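Local coordinates for protein BvnE (Penicillium brevicompactum, PDB 6U9I) that probably catalyses a stereoselective semipinacol rearrangement as an isomerase in the fungal assembly of brevianamides, at residues Q17-A22 / F122-T127; C45-P51 / R130-A136. All coordinates share one frame; numbering follows the deposited sequence. Where two conformers were deposited one is given.

In the fold
Contact 1 lies farther from the centre of the folded chain than contact 2, and their own centres are about 17 Å apart. The strand 110-122 and the strand 129-136 form an antiparallel pair, and both contacts use it: contact 1 sets the turn between the two against the helix 14-31, while contact 2 adds 45-50 alongside 129-136 as a parallel partner. Contact 1 is mostly buried, with apolar packing and one serine hydroxyl bond. Contact 2 runs on a backbone ladder and is more mixed, with a salt bridge and two waters beside buried alanine, proline and phenylalanine. The two meet where Arg130 CD packs on Phe122 O at 3.4 Å.

Contact 1: Q17-A22 / F122-T127; sequences QLIVSA and FNEEGT
Leu18 and Ser21 of the helix 14-31 dock onto Phe122 and Gly126, where the sheet strand 110-122 runs out into a type I turn from Asn123 to Gly126; this is helix-to-turn packing, largely buried, with one polar bond in it. Leu18 brings a single branch, CD2, which lies 3.7 Å from Phe122 CD2 and 3.9 Å from Gly126 CA, so the methyl sits between ring and turn. Ser21 takes the far part of the same ring, with its CB 3.5 Å from Phe122 CE1. Its OG stands anti to the carbonyl carbon (chi1 -51°) and from there donates to Gly126 O at 2.7 Å, in the carbonyl plane, giving the buried hydroxyl an acceptor on the turn. Gly126 has phi 73°, and the helix presses close: a beta carbon on it would point at Gln17 CG and Leu18 CD2 and be tight against both. Gln17, bent at chi2 (70°), lays its CG 3.6 Å from Gly126 O on the outer side of the contact. The turn is braced from within, as Asn123 OD1 accepts from Thr127 N at 2.9 Å and also from Leu128 N. Beyond the pair, Val97 of the strand 96-107 packs on Leu18, Ala22 and Phe122, Val90 of the strand 89-91 reaches Leu18, and Arg24, further along the helix, bonds Thr127 O.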
loop_
_atom_site.group_PDB
_atom_site.type_symbol
_atom_site.label_atom_id
_atom_site.label_comp_id
_atom_site.label_asym_id
_atom_site.label_seq_id
_atom_site.Cartn_x
_atom_site.Cartn_y
_atom_site.Cartn_z
ATOM N N GLN A 17 21.156 -3.809 -4.195
ATOM C CA GLN A 17 21.061 -2.770 -5.216
ATOM C C GLN A 17 19.671 -2.140 -5.244
ATOM O O GLN A 17 19.542 -0.920 -5.388
ATOM C CB GLN A 17 21.392 -3.345 -6.591
ATOM C CG GLN A 17 21.090 -2.383 -7.745
ATOM C CD GLN A 17 22.032 -1.190 -7.786
ATOM O OE1 GLN A 17 23.068 -1.236 -8.444
ATOM N NE2 GLN A 17 21.671 -0.112 -7.088
ATOM N N LEU A 18 18.620 -2.961 -5.128
ATOM C CA LEU A 18 17.264 -2.413 -5.159
ATOM C C LEU A 18 16.990 -1.568 -3.919
ATOM O O LEU A 18 16.325 -0.527 -4.000
ATOM C CB LEU A 18 16.242 -3.547 -5.300
ATOM C CG LEU A 18 16.244 -4.253 -6.669
ATOM C CD1 LEU A 18 15.548 -5.611 -6.600
ATOM C CD2 LEU A 18 15.577 -3.368 -7.744
ATOM N N ILE A 19 17.525 -1.981 -2.766
ATOM C CA ILE A 19 17.360 -1.185 -1.555
ATOM C C ILE A 19 18.095 0.144 -1.681
ATOM O O ILE A 19 17.568 1.194 -1.304
ATOM C CB ILE A 19 17.823 -1.994 -0.325
ATOM C CG1 ILE A 19 16.843 -3.143 -0.077
ATOM C CG2 ILE A 19 17.966 -1.081 0.906
ATOM C CD1 ILE A 19 17.213 -4.072 1.068
ATOM N N VAL A 20 19.315 0.126 -2.239
ATOM C CA VAL A 20 20.053 1.365 -2.475
ATOM C C VAL A 20 19.280 2.291 -3.409
ATOM O O VAL A 20 19.182 3.499 -3.163
ATOM C CB VAL A 20 21.461 1.052 -3.018
ATOM C CG1 VAL A 20 22.078 2.285 -3.649
ATOM C CG2 VAL A 20 22.346 0.507 -1.895
ATOM N N SER A 21 18.707 1.750 -4.491
ATOM C CA SER A 21 17.952 2.630 -5.387
ATOM C C SER A 21 16.646 3.110 -4.773
ATOM O O SER A 21 16.204 4.226 -5.078
ATOM C CB SER A 21 17.684 1.963 -6.739
ATOM O OG SER A 21 18.875 1.447 -7.293
ATOM N N ALA A 22 16.002 2.297 -3.928
ATOM C CA ALA A 22 14.808 2.782 -3.241
ATOM C C ALA A 22 15.159 3.891 -2.256
ATOM O O ALA A 22 14.439 4.893 -2.146
ATOM C CB ALA A 22 14.100 1.631 -2.517
ATOM N N PHE A 122 11.842 -1.157 -10.784
ATOM C CA PHE A 122 13.066 -0.696 -11.418
ATOM C C PHE A 122 13.303 -1.464 -12.713
ATOM O O PHE A 122 12.666 -2.485 -12.987
ATOM C CB PHE A 122 14.252 -0.834 -10.461
ATOM C CG PHE A 122 14.152 0.079 -9.268
ATOM C CD1 PHE A 122 14.646 1.370 -9.334
ATOM C CD2 PHE A 122 13.530 -0.342 -8.108
ATOM C CE1 PHE A 122 14.541 2.231 -8.253
ATOM C CE2 PHE A 122 13.423 0.509 -7.014
ATOM C CZ PHE A 122 13.927 1.788 -7.088
ATOM N N ASN A 123 14.216 -0.937 -13.526
ATOM C CA ASN A 123 14.654 -1.656 -14.712
ATOM C C ASN A 123 15.419 -2.917 -14.293
ATOM O O ASN A 123 15.676 -3.167 -13.110
ATOM C CB ASN A 123 15.492 -0.735 -15.613
ATOM C CG ASN A 123 16.799 -0.277 -14.956
ATOM O OD1 ASN A 123 17.047 -0.542 -13.783
ATOM N ND2 ASN A 123 17.635 0.433 -15.724
ATOM N N GLU A 124 15.801 -3.720 -15.290
ATOM C CA GLU A 124 16.400 -5.024 -15.012
ATOM C C GLU A 124 17.657 -4.897 -14.170
ATOM O O GLU A 124 17.917 -5.740 -13.306
ATOM C CB GLU A 124 16.724 -5.748 -16.324
ATOM C CG GLU A 124 17.124 -7.203 -16.117
ATOM C CD GLU A 124 18.602 -7.377 -15.801
ATOM O OE1 GLU A 124 18.951 -8.350 -15.086
ATOM O OE2 GLU A 124 19.416 -6.540 -16.257
ATOM N N GLU A 125 18.447 -3.854 -14.409
ATOM C CA GLU A 125 19.680 -3.662 -13.663
ATOM C C GLU A 125 19.434 -3.118 -12.265
ATOM O O GLU A 125 20.375 -3.063 -11.461
ATOM C CB GLU A 125 20.610 -2.713 -14.421
ATOM C CG GLU A 125 20.778 -3.060 -15.903
ATOM C CD GLU A 125 19.856 -2.244 -16.813
ATOM O OE1 GLU A 125 18.659 -2.588 -16.945
ATOM O OE2 GLU A 125 20.338 -1.252 -17.404
ATOM N N GLY A 126 18.202 -2.708 -11.964
ATOM C CA GLY A 126 17.885 -2.144 -10.665
ATOM C C GLY A 126 18.422 -0.754 -10.421
ATOM O O GLY A 126 18.544 -0.348 -9.264
ATOM N N THR A 127 18.724 -0.001 -11.477
ATOM C CA THR A 127 19.416 1.277 -11.383
ATOM C C THR A 127 18.582 2.463 -11.833
ATOM O O THR A 127 19.015 3.601 -11.644
ATOM C CB THR A 127 20.688 1.260 -12.236
ATOM O OG1 THR A 127 20.315 1.063 -13.612
ATOM C CG2 THR A 127 21.621 0.142 -11.784
#

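Contact 2: C45-P51 / R130-A136; sequences CVTRPAP and RDVIEFA
Arg48 and Asp131 join across a parallel pair of strands, 45-50 beside 129-136, in the curved mixed sheet that, with the helices against it, is consistent with an NTF2-like cone. Five backbone bonds run from Val132 N to Val46 O through to Ala136 N to Ala50 O. On the face carrying Val46, Arg48 and Ile133, the Arg48 chain, in the conformer described, is extended from CG to NE and crosses Asp131 at about a right angle. NE meets the syn lone pair of OD1 at 2.6 Å, with the two group planes 43° apart, and Val46 CG2 lies over one face of the guanidinium, 3.7 Å above its plane. A water bridges the two strands, joining Val46 N to Arg130 O and Asp131 OD1. With an alanine at Asp131, the Arg48 guanidinium would probably be left without this counter-charge and be less tied to its position, and this water would lose one of its partners. On the other face Thr47 CG2 nestles 3.4 Å from OE1 of Glu134, in the conformer described, while its OG1 turns to Arg41 and to a second water shared with Glu134 OE2. Back on the Arg48 face, Ala50 CB fits between Ile133 CG2 and Phe135 CD2, and Glu115 of the second subunit packs on Ala50, Pro51 and Phe135. The peptide before Pro51 is cis, and the proline ring crosses Phe135 with CD 4.1 Å from the ring centroid, 14° off the normal, a CH-pi contact.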
loop_
_atom_site.group_PDB
_atom_site.type_symbol
_atom_site.label_atom_id
_atom_site.label_comp_id
_atom_site.label_asym_id
_atom_site.label_seq_id
_atom_site.Cartn_x
_atom_site.Cartn_y
_atom_site.Cartn_z
ATOM N N CYS A 45 8.957 6.031 -17.725
ATOM C CA CYS A 45 8.442 5.911 -16.363
ATOM C C CYS A 45 7.191 6.759 -16.137
ATOM O O CYS A 45 7.127 7.922 -16.539
ATOM C CB CYS A 45 9.534 6.326 -15.378
ATOM S SG CYS A 45 9.144 5.906 -13.662
ATOM N N VAL A 46 6.187 6.179 -15.469
ATOM C CA VAL A 46 5.053 6.972 -15.007
ATOM C C VAL A 46 4.882 6.782 -13.506
ATOM O O VAL A 46 5.267 5.756 -12.941
ATOM C CB VAL A 46 3.731 6.636 -15.729
ATOM C CG1 VAL A 46 3.833 6.975 -17.219
ATOM C CG2 VAL A 46 3.370 5.191 -15.522
ATOM N N THR A 47 4.315 7.798 -12.868
ATOM C CA THR A 47 3.839 7.719 -11.496
ATOM C C THR A 47 2.326 7.556 -11.553
ATOM O O THR A 47 1.639 8.350 -12.210
ATOM C CB THR A 47 4.224 8.978 -10.715
ATOM O OG1 THR A 47 5.647 8.993 -10.507
ATOM C CG2 THR A 47 3.512 9.019 -9.365
ATOM N N ARG A 48 1.815 6.508 -10.905
ATOM C CA ARG A 48 0.395 6.175 -10.979
ATOM C C ARG A 48 -0.261 6.427 -9.633
ATOM O O ARG A 48 -0.088 5.625 -8.702
ATOM C CB ARG A 48 0.191 4.715 -11.393
ATOM C CG ARG A 48 1.089 4.217 -12.511
ATOM C CD ARG A 48 0.931 2.710 -12.656
ATOM N NE ARG A 48 1.699 2.176 -13.773
ATOM C CZ ARG A 48 1.250 2.101 -15.018
ATOM N NH1 ARG A 48 0.028 2.529 -15.309
ATOM N NH2 ARG A 48 2.027 1.601 -15.972
ATOM N N PRO A 49 -1.022 7.507 -9.474
ATOM C CA PRO A 49 -1.757 7.701 -8.222
ATOM C C PRO A 49 -2.815 6.625 -8.038
ATOM O O PRO A 49 -3.435 6.157 -8.996
ATOM C CB PRO A 49 -2.391 9.091 -8.380
ATOM C CG PRO A 49 -1.633 9.746 -9.497
ATOM C CD PRO A 49 -1.198 8.636 -10.404
ATOM N N ALA A 50 -3.000 6.223 -6.788
ATOM C CA ALA A 50 -4.010 5.249 -6.402
ATOM C C ALA A 50 -4.523 5.660 -5.036
ATOM O O ALA A 50 -3.856 6.423 -4.331
ATOM C CB ALA A 50 -3.440 3.821 -6.362
ATOM N N PRO A 51 -5.712 5.191 -4.632
ATOM C CA PRO A 51 -6.657 4.295 -5.307
ATOM C C PRO A 51 -7.358 4.958 -6.487
ATOM O O PRO A 51 -7.245 6.171 -6.666
ATOM C CB PRO A 51 -7.665 3.952 -4.200
ATOM C CG PRO A 51 -7.636 5.138 -3.288
ATOM C CD PRO A 51 -6.171 5.553 -3.277
ATOM N N ARG A 130 11.319 2.566 -13.218
ATOM C CA ARG A 130 10.503 2.482 -14.428
ATOM C C ARG A 130 9.006 2.567 -14.161
ATOM O O ARG A 130 8.233 2.725 -15.110
ATOM C CB ARG A 130 10.812 1.188 -15.202
ATOM C CG ARG A 130 10.294 -0.087 -14.542
ATOM C CD ARG A 130 10.582 -1.335 -15.400
ATOM N NE ARG A 130 9.917 -1.254 -16.709
ATOM C CZ ARG A 130 10.076 -2.156 -17.671
ATOM N NH1 ARG A 130 9.437 -2.030 -18.841
ATOM N NH2 ARG A 130 10.863 -3.195 -17.458
ATOM N N ASP A 131 8.576 2.501 -12.902
ATOM C CA ASP A 131 7.162 2.614 -12.578
ATOM C C ASP A 131 7.035 2.906 -11.094
ATOM O O ASP A 131 7.798 2.369 -10.294
ATOM C CB ASP A 131 6.394 1.331 -12.909
ATOM C CG ASP A 131 4.894 1.499 -12.745
ATOM O OD1 ASP A 131 4.284 2.137 -13.630
ATOM O OD2 ASP A 131 4.320 1.004 -11.745
ATOM N N VAL A 132 6.074 3.754 -10.735
ATOM C CA VAL A 132 5.711 3.993 -9.336
ATOM C C VAL A 132 4.201 3.935 -9.212
ATOM O O VAL A 132 3.499 4.660 -9.924
ATOM C CB VAL A 132 6.184 5.366 -8.831
ATOM C CG1 VAL A 132 5.953 5.458 -7.339
ATOM C CG2 VAL A 132 7.602 5.585 -9.161
ATOM N N ILE A 133 3.700 3.118 -8.284
ATOM C CA ILE A 133 2.322 3.245 -7.820
ATOM C C ILE A 133 2.366 3.932 -6.473
ATOM O O ILE A 133 3.082 3.479 -5.574
ATOM C CB ILE A 133 1.625 1.889 -7.669
ATOM C CG1 ILE A 133 1.609 1.132 -8.980
ATOM C CG2 ILE A 133 0.201 2.098 -7.099
ATOM C CD1 ILE A 133 1.148 -0.285 -8.782
ATOM N N GLU A 134 1.600 5.003 -6.320
ATOM C CA GLU A 134 1.542 5.748 -5.063
ATOM C C GLU A 134 0.123 5.638 -4.516
ATOM O O GLU A 134 -0.771 6.389 -4.918
ATOM C CB GLU A 134 1.967 7.199 -5.265
ATOM C CG GLU A 134 3.442 7.341 -5.574
ATOM C CD GLU A 134 3.853 8.765 -5.886
ATOM O OE1 GLU A 134 2.964 9.624 -6.076
ATOM O OE2 GLU A 134 5.075 9.022 -5.945
ATOM N N PHE A 135 -0.081 4.702 -3.589
ATOM C CA PHE A 135 -1.397 4.459 -2.996
ATOM C C PHE A 135 -1.517 5.328 -1.745
ATOM O O PHE A 135 -0.935 5.012 -0.704
ATOM C CB PHE A 135 -1.550 2.973 -2.674
ATOM C CG PHE A 135 -2.975 2.532 -2.427
ATOM C CD1 PHE A 135 -3.648 2.916 -1.273
ATOM C CD2 PHE A 135 -3.618 1.692 -3.328
ATOM C CE1 PHE A 135 -4.963 2.504 -1.030
ATOM C CE2 PHE A 135 -4.940 1.270 -3.090
ATOM C CZ PHE A 135 -5.609 1.683 -1.952
ATOM N N ALA A 136 -2.275 6.417 -1.843
ATOM C CA ALA A 136 -2.362 7.425 -0.794
ATOM C C ALA A 136 -3.522 7.151 0.162
ATOM O O ALA A 136 -4.440 6.376 -0.128
ATOM C CB ALA A 136 -2.528 8.823 -1.407
HETATM O O HOH W 1 5.808 3.306 -15.537
HETATM O O HOH W 2 6.470 10.078 -8.046
#